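Local coordinates for protein aromatic-amino-acid transaminase TyrB (PDB 4WD2) that probably catalyses pyridoxal phosphate-dependent transfer of amino groups between aromatic amino acids and 2-oxo acids, at residues S88-A93 against T246-S251; A172-L177 against S181-H186; G200-L205 against D232-R237; P216-A221 against R237-R242. All blocks are in the same frame, centred on the assembly; numbering follows the deposited sequence.

Interaction 1: residues S88-A93 against T246-S251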
loop_
_atom_site.group_PDB
_atom_site.type_symbol
_atom_site.label_atom_id
_atom_site.label_comp_id
_atom_site.label_asym_id
_atom_site.label_seq_id
_atom_site.Cartn_x
_atom_site.Cartn_y
_atom_site.Cartn_z
ATOM N N SER A 88 12.777 17.467 3.968
ATOM C CA SER A 88 13.561 18.618 3.518
ATOM C C SER A 88 12.941 19.282 2.284
ATOM O O SER A 88 12.866 20.509 2.192
ATOM C CB SER A 88 14.994 18.187 3.214
ATOM O OG SER A 88 15.789 19.305 2.871
ATOM N N LEU A 89 12.503 18.472 1.330
ATOM C CA LEU A 89 11.892 19.001 0.115
ATOM C C LEU A 89 10.613 19.768 0.416
ATOM O O LEU A 89 10.382 20.845 -0.129
ATOM C CB LEU A 89 11.589 17.867 -0.866
ATOM C CG LEU A 89 10.735 18.236 -2.078
ATOM C CD1 LEU A 89 11.476 19.190 -3.011
ATOM C CD2 LEU A 89 10.328 16.973 -2.820
ATOM N N VAL A 90 9.779 19.206 1.284
ATOM C CA VAL A 90 8.479 19.796 1.584
ATOM C C VAL A 90 8.568 21.058 2.444
ATOM O O VAL A 90 7.915 22.056 2.145
ATOM C CB VAL A 90 7.560 18.782 2.287
ATOM C CG1 VAL A 90 6.277 19.461 2.778
ATOM C CG2 VAL A 90 7.221 17.642 1.344
ATOM N N PHE A 91 9.368 21.020 3.506
ATOM C CA PHE A 91 9.400 22.129 4.460
ATOM C C PHE A 91 10.560 23.090 4.218
ATOM O O PHE A 91 10.582 24.196 4.766
ATOM C CB PHE A 91 9.471 21.598 5.897
ATOM C CG PHE A 91 8.255 20.816 6.316
ATOM C CD1 PHE A 91 8.182 19.448 6.097
ATOM C CD2 PHE A 91 7.187 21.448 6.933
ATOM C CE1 PHE A 91 7.064 18.727 6.472
ATOM C CE2 PHE A 91 6.064 20.726 7.319
ATOM C CZ PHE A 91 6.002 19.367 7.083
ATOM N N GLY A 92 11.515 22.668 3.399
ATOM C CA GLY A 92 12.745 23.411 3.227
ATOM C C GLY A 92 13.758 22.902 4.229
ATOM O O GLY A 92 13.426 22.673 5.399
ATOM N N ALA A 93 14.992 22.717 3.767
ATOM C CA ALA A 93 16.085 22.224 4.599
ATOM C C ALA A 93 16.255 23.016 5.889
ATOM O O ALA A 93 16.550 22.439 6.940
ATOM C CB ALA A 93 17.398 22.242 3.804
ATOM N N THR A 246 -0.348 20.313 12.138
ATOM C CA THR A 246 -0.688 20.164 10.730
ATOM C C THR A 246 -0.302 18.791 10.199
ATOM O O THR A 246 0.792 18.299 10.475
ATOM C CB THR A 246 0.019 21.248 9.880
ATOM O OG1 THR A 246 -0.333 22.547 10.375
ATOM C CG2 THR A 246 -0.361 21.141 8.405
ATOM N N LEU A 247 -1.189 18.168 9.435
ATOM C CA LEU A 247 -0.800 16.973 8.702
ATOM C C LEU A 247 -0.594 17.393 7.263
ATOM O O LEU A 247 -1.342 18.226 6.744
ATOM C CB LEU A 247 -1.847 15.848 8.807
ATOM C CG LEU A 247 -2.165 15.281 10.199
ATOM C CD1 LEU A 247 -3.189 16.133 10.928
ATOM C CD2 LEU A 247 -2.639 13.845 10.117
ATOM N N VAL A 248 0.442 16.841 6.636
ATOM C CA VAL A 248 0.738 17.138 5.244
ATOM C C VAL A 248 0.909 15.876 4.412
ATOM O O VAL A 248 1.826 15.090 4.645
ATOM C CB VAL A 248 2.021 17.969 5.087
ATOM C CG1 VAL A 248 2.233 18.307 3.603
ATOM C CG2 VAL A 248 1.956 19.228 5.937
ATOM N N ALA A 249 0.026 15.690 3.438
ATOM C CA ALA A 249 0.177 14.602 2.482
ATOM C C ALA A 249 0.768 15.118 1.171
ATOM O O ALA A 249 0.170 15.959 0.515
ATOM C CB ALA A 249 -1.166 13.920 2.237
ATOM N N ASN A 250 1.948 14.627 0.797
ATOM C CA ASN A 250 2.556 15.033 -0.467
ATOM C C ASN A 250 2.751 13.835 -1.399
ATOM O O ASN A 250 3.093 12.734 -0.962
ATOM C CB ASN A 250 3.891 15.770 -0.234
ATOM C CG ASN A 250 5.053 14.830 0.061
ATOM O OD1 ASN A 250 5.150 14.266 1.156
ATOM N ND2 ASN A 250 5.955 14.677 -0.909
ATOM N N SER A 251 2.494 14.060 -2.684
ATOM C CA SER A 251 2.577 13.019 -3.705
ATOM C C SER A 251 3.752 13.250 -4.643
ATOM O O SER A 251 4.061 14.397 -4.990
ATOM C CB SER A 251 1.276 12.962 -4.513
ATOM O OG SER A 251 1.413 12.152 -5.672
#
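In the large, cofactor-binding domain characteristic of fold type I aminotransferases, Val90 and Phe91 at the end of helix 80-91 pack against Val248 and Asn250 of strand 246-251. No hydrogen bond joins the two segments, and the fit rests on side-chain packing. The two methyls of Val90 divide the work. CG1 of Val90 faces CG1 of Val248 at 4.3 Å, while CG2 of Val90 rests on the amide carbon CG of Asn250, 3.8 Å away. With CG of Asn250 between its own backbone N and carbonyl carbon (chi1 79°), the amide rises from the strand into the path of that methyl. Val248 is forked in the same way, and its CG2 meets CZ of Phe91 obliquely at 4.2 Å. Within the helix, CG1 of Val90 also lies 3.8 Å above one face of the Phe91 ring, toward its rim, so the valine and the phenylalanine present a joint apolar surface to the strand.

The strand belongs to the central sheet of an alpha/beta/alpha sandwich. Its alternate residues Leu247 and Ala249 look to the other face, where helix 110-125 packs, and Ser251 OG hydrogen-bonds a phosphate oxygen of the lysine-bound cofactor at position 254. Val236 of helix 234-241 touches Val90, Phe91 and Val248 and joins the same apolar cluster. Gly92, with a positive phi of 91°, takes the chain out of the helix, and the carbonyl O of Val90 accepts a hydrogen bond from NE of Arg237.

Interaction 2: residues A172-L177 against S181-H186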
loop_
_atom_site.group_PDB
_atom_site.type_symbol
_atom_site.label_atom_id
_atom_site.label_comp_id
_atom_site.label_asym_id
_atom_site.label_seq_id
_atom_site.Cartn_x
_atom_site.Cartn_y
_atom_site.Cartn_z
ATOM N N ALA A 172 -15.345 32.387 6.582
ATOM C CA ALA A 172 -16.418 32.442 7.572
ATOM C C ALA A 172 -16.924 31.040 7.950
ATOM O O ALA A 172 -17.224 30.777 9.117
ATOM C CB ALA A 172 -17.566 33.301 7.058
ATOM N N ALA A 173 -17.021 30.145 6.972
ATOM C CA ALA A 173 -17.449 28.779 7.254
ATOM C C ALA A 173 -16.437 28.066 8.153
ATOM O O ALA A 173 -16.810 27.387 9.112
ATOM C CB ALA A 173 -17.652 28.005 5.963
ATOM N N ILE A 174 -15.154 28.225 7.841
ATOM C CA ILE A 174 -14.100 27.567 8.603
ATOM C C ILE A 174 -13.970 28.182 9.998
ATOM O O ILE A 174 -13.736 27.469 10.977
ATOM C CB ILE A 174 -12.755 27.631 7.850
ATOM C CG1 ILE A 174 -12.833 26.759 6.587
ATOM C CG2 ILE A 174 -11.613 27.169 8.745
ATOM C CD1 ILE A 174 -11.597 26.808 5.710
ATOM N N ASP A 175 -14.169 29.494 10.094
ATOM C CA ASP A 175 -14.136 30.178 11.388
ATOM C C ASP A 175 -15.216 29.684 12.348
ATOM O O ASP A 175 -15.111 29.877 13.563
ATOM C CB ASP A 175 -14.281 31.692 11.199
ATOM C CG ASP A 175 -13.953 32.468 12.457
ATOM O OD1 ASP A 175 -12.962 32.125 13.132
ATOM O OD2 ASP A 175 -14.688 33.423 12.775
ATOM N N ALA A 176 -16.252 29.054 11.808
ATOM C CA ALA A 176 -17.385 28.631 12.621
ATOM C C ALA A 176 -17.256 27.191 13.123
ATOM O O ALA A 176 -18.136 26.702 13.837
ATOM C CB ALA A 176 -18.680 28.792 11.831
ATOM N N LEU A 177 -16.166 26.516 12.762
ATOM C CA LEU A 177 -15.986 25.116 13.136
ATOM C C LEU A 177 -15.547 24.947 14.589
ATOM O O LEU A 177 -14.827 25.788 15.136
ATOM C CB LEU A 177 -14.968 24.439 12.210
ATOM C CG LEU A 177 -15.314 24.511 10.727
ATOM C CD1 LEU A 177 -14.277 23.770 9.887
ATOM C CD2 LEU A 177 -16.708 23.954 10.508
ATOM N N SER A 181 -11.781 20.167 14.519
ATOM C CA SER A 181 -12.339 19.863 13.209
ATOM C C SER A 181 -11.205 19.655 12.204
ATOM O O SER A 181 -10.236 20.417 12.176
ATOM C CB SER A 181 -13.268 20.983 12.735
ATOM O OG SER A 181 -14.400 21.103 13.579
ATOM N N ILE A 182 -11.320 18.615 11.388
ATOM C CA ILE A 182 -10.289 18.311 10.402
ATOM C C ILE A 182 -10.602 19.021 9.088
ATOM O O ILE A 182 -11.636 18.775 8.471
ATOM C CB ILE A 182 -10.166 16.791 10.164
ATOM C CG1 ILE A 182 -9.794 16.081 11.469
ATOM C CG2 ILE A 182 -9.133 16.508 9.077
ATOM C CD1 ILE A 182 -10.126 14.598 11.486
ATOM N N VAL A 183 -9.707 19.907 8.660
ATOM C CA VAL A 183 -9.952 20.700 7.463
ATOM C C VAL A 183 -8.982 20.322 6.349
ATOM O O VAL A 183 -7.793 20.620 6.424
ATOM C CB VAL A 183 -9.842 22.212 7.769
ATOM C CG1 VAL A 183 -10.227 23.042 6.551
ATOM C CG2 VAL A 183 -10.725 22.571 8.949
ATOM N N LEU A 184 -9.499 19.658 5.319
ATOM C CA LEU A 184 -8.694 19.269 4.162
ATOM C C LEU A 184 -8.465 20.473 3.263
ATOM O O LEU A 184 -9.417 21.103 2.788
ATOM C CB LEU A 184 -9.371 18.147 3.366
ATOM C CG LEU A 184 -8.950 16.691 3.593
ATOM C CD1 LEU A 184 -9.773 15.783 2.694
ATOM C CD2 LEU A 184 -7.473 16.468 3.321
ATOM N N LEU A 185 -7.201 20.789 3.026
ATOM C CA LEU A 185 -6.849 21.957 2.229
ATOM C C LEU A 185 -5.882 21.591 1.114
ATOM O O LEU A 185 -4.904 20.884 1.349
ATOM C CB LEU A 185 -6.234 23.033 3.124
ATOM C CG LEU A 185 -7.133 23.496 4.273
ATOM C CD1 LEU A 185 -6.309 23.933 5.466
ATOM C CD2 LEU A 185 -8.049 24.628 3.807
ATOM N N HIS A 186 -6.161 22.060 -0.099
ATOM C CA HIS A 186 -5.206 21.928 -1.184
ATOM C C HIS A 186 -4.105 22.963 -0.961
ATOM O O HIS A 186 -4.391 24.138 -0.745
ATOM C CB HIS A 186 -5.880 22.128 -2.542
ATOM C CG HIS A 186 -6.924 21.102 -2.862
ATOM N ND1 HIS A 186 -6.881 20.332 -4.003
ATOM C CD2 HIS A 186 -8.043 20.730 -2.196
ATOM C CE1 HIS A 186 -7.925 19.521 -4.023
ATOM N NE2 HIS A 186 -8.647 19.744 -2.939
#
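Ile174 and Val183 have their CA atoms 8.1 Å apart, and those of Leu177 and Ser181 approach to 6.4 Å, as the chain leaves helix 167-175 and doubles back into strand 182-186. The end of the helix is drawn in by a tight turn, in which the backbone N of Leu177 bonds the carbonyl O of Ile174. Leu177 carries two of the contacts. Its CB lies 3.7 Å from OG of Ser181, and its CD1 reaches CG2 of Val183 at 3.9 Å. CG of Leu177 stands anti to the carbonyl carbon (chi1 -57°) and the chain then runs on extended, which carries CD1 past the serine to the valine. The second methyl of Val183, CG1, is met by CD1 of Ile174 at 4.1 Å.

The helix leads through a tight connection into a strand of the central sheet, where 182-186 runs parallel to 131-135 on one side and 215-220 on the other, and the helix lies against one face of it. The hydroxyl of Ser181 is hydrogen-bonded to the carbonyl O of Pro178 in the connecting turn. Leu214 packs on Ile174, Leu177 and Val183 together, while Leu205 of helix 199-211 touches the isoleucine and Trp132 lies against both Leu177 and Ser181. Asp175 of the same helix end forms a salt bridge with Arg212.

Interaction 3: residues G200-L205 against D232-R237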
loop_
_atom_site.group_PDB
_atom_site.type_symbol
_atom_site.label_atom_id
_atom_site.label_comp_id
_atom_site.label_asym_id
_atom_site.label_seq_id
_atom_site.Cartn_x
_atom_site.Cartn_y
_atom_site.Cartn_z
ATOM N N GLY A 200 -1.645 36.072 1.010
ATOM C CA GLY A 200 -2.359 36.910 1.957
ATOM C C GLY A 200 -3.582 36.195 2.508
ATOM O O GLY A 200 -3.828 36.213 3.716
ATOM N N GLN A 201 -4.340 35.554 1.621
ATOM C CA GLN A 201 -5.500 34.764 2.025
ATOM C C GLN A 201 -5.060 33.596 2.908
ATOM O O GLN A 201 -5.727 33.257 3.891
ATOM C CB GLN A 201 -6.264 34.273 0.791
ATOM C CG GLN A 201 -6.813 35.419 -0.075
ATOM C CD GLN A 201 -7.453 34.940 -1.361
ATOM O OE1 GLN A 201 -6.945 34.036 -2.014
ATOM N NE2 GLN A 201 -8.584 35.547 -1.731
ATOM N N TRP A 202 -3.916 33.004 2.577
ATOM C CA TRP A 202 -3.353 31.935 3.399
ATOM C C TRP A 202 -3.078 32.396 4.825
ATOM O O TRP A 202 -3.451 31.716 5.771
ATOM C CB TRP A 202 -2.065 31.383 2.783
ATOM C CG TRP A 202 -2.303 30.219 1.862
ATOM C CD1 TRP A 202 -2.000 30.152 0.537
ATOM C CD2 TRP A 202 -2.914 28.963 2.199
ATOM N NE1 TRP A 202 -2.367 28.928 0.027
ATOM C CE2 TRP A 202 -2.935 28.183 1.027
ATOM C CE3 TRP A 202 -3.434 28.422 3.380
ATOM C CZ2 TRP A 202 -3.458 26.887 0.999
ATOM C CZ3 TRP A 202 -3.961 27.135 3.352
ATOM C CH2 TRP A 202 -3.968 26.383 2.168
ATOM N N GLU A 203 -2.430 33.545 4.984
ATOM C CA GLU A 203 -2.148 34.052 6.327
ATOM C C GLU A 203 -3.431 34.253 7.122
ATOM O O GLU A 203 -3.482 33.899 8.308
ATOM C CB GLU A 203 -1.354 35.364 6.284
ATOM C CG GLU A 203 -0.366 35.487 7.437
ATOM C CD GLU A 203 0.660 34.358 7.439
ATOM O OE1 GLU A 203 1.104 33.956 6.337
ATOM O OE2 GLU A 203 1.023 33.876 8.533
ATOM N N LYS A 204 -4.457 34.817 6.480
ATOM C CA LYS A 204 -5.745 35.051 7.147
ATOM C C LYS A 204 -6.442 33.752 7.523
ATOM O O LYS A 204 -7.080 33.659 8.576
ATOM C CB LYS A 204 -6.674 35.885 6.268
ATOM C CG LYS A 204 -6.177 37.290 6.001
ATOM C CD LYS A 204 -7.122 38.013 5.048
ATOM C CE LYS A 204 -6.457 39.228 4.433
ATOM N NZ LYS A 204 -7.387 39.951 3.516
ATOM N N LEU A 205 -6.328 32.750 6.660
ATOM C CA LEU A 205 -6.889 31.443 6.955
ATOM C C LEU A 205 -6.171 30.796 8.137
ATOM O O LEU A 205 -6.809 30.189 8.988
ATOM C CB LEU A 205 -6.812 30.530 5.733
ATOM C CG LEU A 205 -7.444 29.151 5.930
ATOM C CD1 LEU A 205 -8.909 29.284 6.315
ATOM C CD2 LEU A 205 -7.294 28.298 4.675
ATOM N N ASP A 232 5.169 26.740 -3.866
ATOM C CA ASP A 232 4.044 25.815 -3.822
ATOM C C ASP A 232 3.845 25.246 -2.410
ATOM O O ASP A 232 2.736 24.863 -2.044
ATOM C CB ASP A 232 4.231 24.682 -4.846
ATOM C CG ASP A 232 3.948 25.132 -6.283
ATOM O OD1 ASP A 232 3.450 26.260 -6.480
ATOM O OD2 ASP A 232 4.209 24.350 -7.222
ATOM N N ALA A 233 4.907 25.220 -1.610
ATOM C CA ALA A 233 4.808 24.697 -0.250
ATOM C C ALA A 233 4.590 25.778 0.818
ATOM O O ALA A 233 4.691 25.481 2.014
ATOM C CB ALA A 233 6.054 23.895 0.084
ATOM N N PHE A 234 4.279 27.010 0.401
ATOM C CA PHE A 234 4.156 28.131 1.346
ATOM C C PHE A 234 3.184 27.848 2.485
ATOM O O PHE A 234 3.486 28.141 3.641
ATOM C CB PHE A 234 3.719 29.434 0.649
ATOM C CG PHE A 234 3.392 30.554 1.624
ATOM C CD1 PHE A 234 4.397 31.354 2.143
ATOM C CD2 PHE A 234 2.084 30.774 2.048
ATOM C CE1 PHE A 234 4.109 32.366 3.052
ATOM C CE2 PHE A 234 1.789 31.773 2.956
ATOM C CZ PHE A 234 2.800 32.569 3.464
ATOM N N ALA A 235 2.018 27.296 2.158
ATOM C CA ALA A 235 0.987 27.040 3.162
ATOM C C ALA A 235 1.496 26.087 4.240
ATOM O O ALA A 235 1.280 26.305 5.432
ATOM C CB ALA A 235 -0.263 26.478 2.510
ATOM N N VAL A 236 2.179 25.031 3.807
ATOM C CA VAL A 236 2.738 24.044 4.714
ATOM C C VAL A 236 3.825 24.662 5.590
ATOM O O VAL A 236 3.831 24.484 6.808
ATOM C CB VAL A 236 3.316 22.839 3.929
ATOM C CG1 VAL A 236 4.099 21.935 4.840
ATOM C CG2 VAL A 236 2.190 22.060 3.249
ATOM N N ARG A 237 4.736 25.399 4.961
ATOM C CA ARG A 237 5.874 25.973 5.666
ATOM C C ARG A 237 5.434 27.073 6.635
ATOM O O ARG A 237 5.982 27.188 7.732
ATOM C CB ARG A 237 6.906 26.504 4.662
ATOM C CG ARG A 237 7.471 25.414 3.765
ATOM C CD ARG A 237 8.584 25.903 2.819
ATOM N NE ARG A 237 9.000 24.820 1.929
ATOM C CZ ARG A 237 9.940 24.914 0.991
ATOM N NH1 ARG A 237 10.592 26.045 0.802
ATOM N NH2 ARG A 237 10.227 23.866 0.239
#
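The methyl group of Ala235 sits squarely over the six-membered ring of the Trp202 indole: CB is 3.4 Å from the centroid of that ring and only 8° off its normal, a CH-pi contact. Such small bulk on one helix and a flat ring on the other let the backbones come close, with the CA atoms of Trp202 and Ala235 6.5 Å apart. Beside this pair, the Phe234 ring offers its edge. CB of Trp202 lies in the plane of that ring, 3.9 Å from CE2, and OE1 of Glu203 also approaches the edge, 3.6 Å from CZ. The carboxylate is turned 73° from the ring plane, and its oxygen meets the electropositive ring hydrogens rather than the pi cloud. A bend at chi2 (60°) turns the glutamate toward the phenylalanine.

One step further out, the other oxygen, OE2, is salt-bridged to Arg242. OE2 of Glu203 also comes close to OE2 of Glu238; so near an approach of two carboxylates may mean that they share a proton, with the arginine easing the remaining charge. Leu197 packs on the indole, and Asp230 pairs with Arg237. Helices 199-211 and 234-241 thus lie side by side on one face of the central sheet, Leu205 leaning on helix 167-175 and Val236 reaching Val218 of strand 215-220 and Val90 of helix 80-91.

Interaction 4: residues P216-A221 against R237-R242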
loop_
_atom_site.group_PDB
_atom_site.type_symbol
_atom_site.label_atom_id
_atom_site.label_comp_id
_atom_site.label_asym_id
_atom_site.label_seq_id
_atom_site.Cartn_x
_atom_site.Cartn_y
_atom_site.Cartn_z
ATOM N N PRO A 216 -5.688 21.216 10.471
ATOM C CA PRO A 216 -5.475 21.297 9.025
ATOM C C PRO A 216 -4.768 20.065 8.475
ATOM O O PRO A 216 -3.724 19.631 8.988
ATOM C CB PRO A 216 -4.605 22.549 8.866
ATOM C CG PRO A 216 -3.875 22.665 10.156
ATOM C CD PRO A 216 -4.844 22.174 11.209
ATOM N N PHE A 217 -5.367 19.497 7.437
ATOM C CA PHE A 217 -4.783 18.401 6.684
ATOM C C PHE A 217 -4.496 18.937 5.284
ATOM O O PHE A 217 -5.399 19.052 4.452
ATOM C CB PHE A 217 -5.731 17.193 6.645
ATOM C CG PHE A 217 -5.040 15.867 6.428
ATOM C CD1 PHE A 217 -5.586 14.707 6.940
ATOM C CD2 PHE A 217 -3.855 15.782 5.716
ATOM C CE1 PHE A 217 -4.968 13.494 6.749
ATOM C CE2 PHE A 217 -3.232 14.569 5.523
ATOM C CZ PHE A 217 -3.790 13.422 6.040
ATOM N N VAL A 218 -3.245 19.304 5.039
ATOM C CA VAL A 218 -2.873 19.878 3.754
ATOM C C VAL A 218 -2.507 18.782 2.768
ATOM O O VAL A 218 -1.709 17.894 3.081
ATOM C CB VAL A 218 -1.705 20.858 3.883
ATOM C CG1 VAL A 218 -1.392 21.478 2.526
ATOM C CG2 VAL A 218 -2.036 21.944 4.901
ATOM N N ASP A 219 -3.130 18.846 1.596
ATOM C CA ASP A 219 -2.917 17.901 0.502
ATOM C C ASP A 219 -2.093 18.620 -0.570
ATOM O O ASP A 219 -2.606 19.504 -1.261
ATOM C CB ASP A 219 -4.272 17.412 -0.053
ATOM C CG ASP A 219 -4.142 16.256 -1.041
ATOM O OD1 ASP A 219 -3.034 16.003 -1.556
ATOM O OD2 ASP A 219 -5.170 15.602 -1.315
ATOM N N MET A 220 -0.811 18.266 -0.675
ATOM C CA MET A 220 0.076 18.885 -1.650
ATOM C C MET A 220 0.496 17.858 -2.687
ATOM O O MET A 220 1.535 17.220 -2.555
ATOM C CB MET A 220 1.308 19.492 -0.964
ATOM C CG MET A 220 2.184 20.318 -1.906
ATOM S SD MET A 220 3.470 21.221 -1.044
ATOM C CE MET A 220 4.242 19.879 -0.142
ATOM N N ALA A 221 -0.324 17.700 -3.719
ATOM C CA ALA A 221 -0.111 16.651 -4.700
ATOM C C ALA A 221 0.691 17.137 -5.906
ATOM O O ALA A 221 1.168 16.324 -6.708
ATOM C CB ALA A 221 -1.455 16.074 -5.145
ATOM N N ARG A 237 4.736 25.399 4.961
ATOM C CA ARG A 237 5.874 25.973 5.666
ATOM C C ARG A 237 5.434 27.073 6.635
ATOM O O ARG A 237 5.982 27.188 7.732
ATOM C CB ARG A 237 6.906 26.504 4.662
ATOM C CG ARG A 237 7.471 25.414 3.765
ATOM C CD ARG A 237 8.584 25.903 2.819
ATOM N NE ARG A 237 9.000 24.820 1.929
ATOM C CZ ARG A 237 9.940 24.914 0.991
ATOM N NH1 ARG A 237 10.592 26.045 0.802
ATOM N NH2 ARG A 237 10.227 23.866 0.239
ATOM N N GLU A 238 4.440 27.870 6.242
ATOM C CA GLU A 238 3.946 28.935 7.116
ATOM C C GLU A 238 3.137 28.380 8.301
ATOM O O GLU A 238 3.259 28.876 9.420
ATOM C CB GLU A 238 3.113 29.945 6.315
ATOM C CG GLU A 238 2.648 31.162 7.110
ATOM C CD GLU A 238 3.792 32.065 7.568
ATOM O OE1 GLU A 238 4.953 31.831 7.177
ATOM O OE2 GLU A 238 3.530 33.023 8.326
ATOM N N LEU A 239 2.330 27.346 8.064
ATOM C CA LEU A 239 1.642 26.657 9.162
ATOM C C LEU A 239 2.644 26.124 10.187
ATOM O O LEU A 239 2.478 26.309 11.400
ATOM C CB LEU A 239 0.781 25.505 8.629
ATOM C CG LEU A 239 -0.636 25.818 8.136
ATOM C CD1 LEU A 239 -1.150 24.719 7.220
ATOM C CD2 LEU A 239 -1.596 26.010 9.311
ATOM N N ALA A 240 3.697 25.482 9.691
ATOM C CA ALA A 240 4.720 24.904 10.552
ATOM C C ALA A 240 5.575 25.960 11.270
ATOM O O ALA A 240 5.939 25.773 12.434
ATOM C CB ALA A 240 5.609 23.962 9.745
ATOM N N ARG A 241 5.899 27.062 10.598
ATOM C CA ARG A 241 6.643 28.135 11.259
ATOM C C ARG A 241 5.849 28.724 12.428
ATOM O O ARG A 241 6.422 29.193 13.416
ATOM C CB ARG A 241 7.001 29.248 10.267
ATOM C CG ARG A 241 8.286 29.005 9.464
ATOM C CD ARG A 241 8.681 30.248 8.665
ATOM N NE ARG A 241 7.689 30.602 7.646
ATOM C CZ ARG A 241 7.728 30.185 6.379
ATOM N NH1 ARG A 241 8.706 29.390 5.964
ATOM N NH2 ARG A 241 6.783 30.563 5.523
ATOM N N ARG A 242 4.528 28.694 12.310
ATOM C CA ARG A 242 3.670 29.311 13.311
ATOM C C ARG A 242 3.237 28.304 14.372
ATOM O O ARG A 242 2.455 28.626 15.267
ATOM C CB ARG A 242 2.451 29.952 12.634
ATOM C CG ARG A 242 2.813 31.196 11.817
ATOM C CD ARG A 242 1.592 31.835 11.162
ATOM N NE ARG A 242 0.576 32.197 12.148
ATOM C CZ ARG A 242 -0.541 32.865 11.869
ATOM N NH1 ARG A 242 -0.793 33.245 10.622
ATOM N NH2 ARG A 242 -1.407 33.145 12.839
#
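Within 237-242, Leu239 meets both Pro216 and Val218, and the contact across the segments is wholly apolar. Its two methyls part: CD1 points at CG2 of Val218, tip to tip, at 3.7 Å, whereas CD2 lies 4.1 Å from CG of Pro216, the leucine and the proline ring sliding past each other in opposite directions. With CG anti to the carbonyl carbon (chi1 -85°), the fork straddles two alternate residues of the strand.

Strand 215-220, helix 234-241 and strand 246-251 form a beta-alpha-beta crossover between parallel neighbours in the sheet. Asp219, between Val218 and Met220, is hydrogen-bonded to His141 and its OD2 lies close to N1 of the lysine-bound cofactor, consistent with the aspartate that meets the pyridine nitrogen in fold type I enzymes.

A salt bridge lies along the helix itself. Arg241 grips OE1 of Glu238 side-on, through NH2 at 2.8 Å and NE at 3.0 Å, with the oxygen almost in the guanidinium plane. The carbonyl O of Arg237 stands 3.7 Å above the centre of that guanidinium. Just past the helix, Arg242 makes salt bridges with Glu210 and Asp207 of helix 199-211.

How the interactions relate
From the N terminus, helix 80-91 opens interaction 1, the longest loop, which closes only at strand 246-251 and encloses the other three contacts. Inside it, interaction 2 closes a short turn between helix 167-175 and strand 182-186 before interaction 3 begins. Interactions 3 and 4 then cross: strand 215-220 lies between the two halves of interaction 3, and Arg237 belongs to both. Strands 182-186, 215-220 and 246-251 are successive neighbours in the sheet, joined by backbone bonds such as Val183 O to Phe217 N and Leu247 O to Val218 N. The contacts set helices 80-91, 167-175 and 234-241 against that sheet, and helix 199-211 packs beside 234-241.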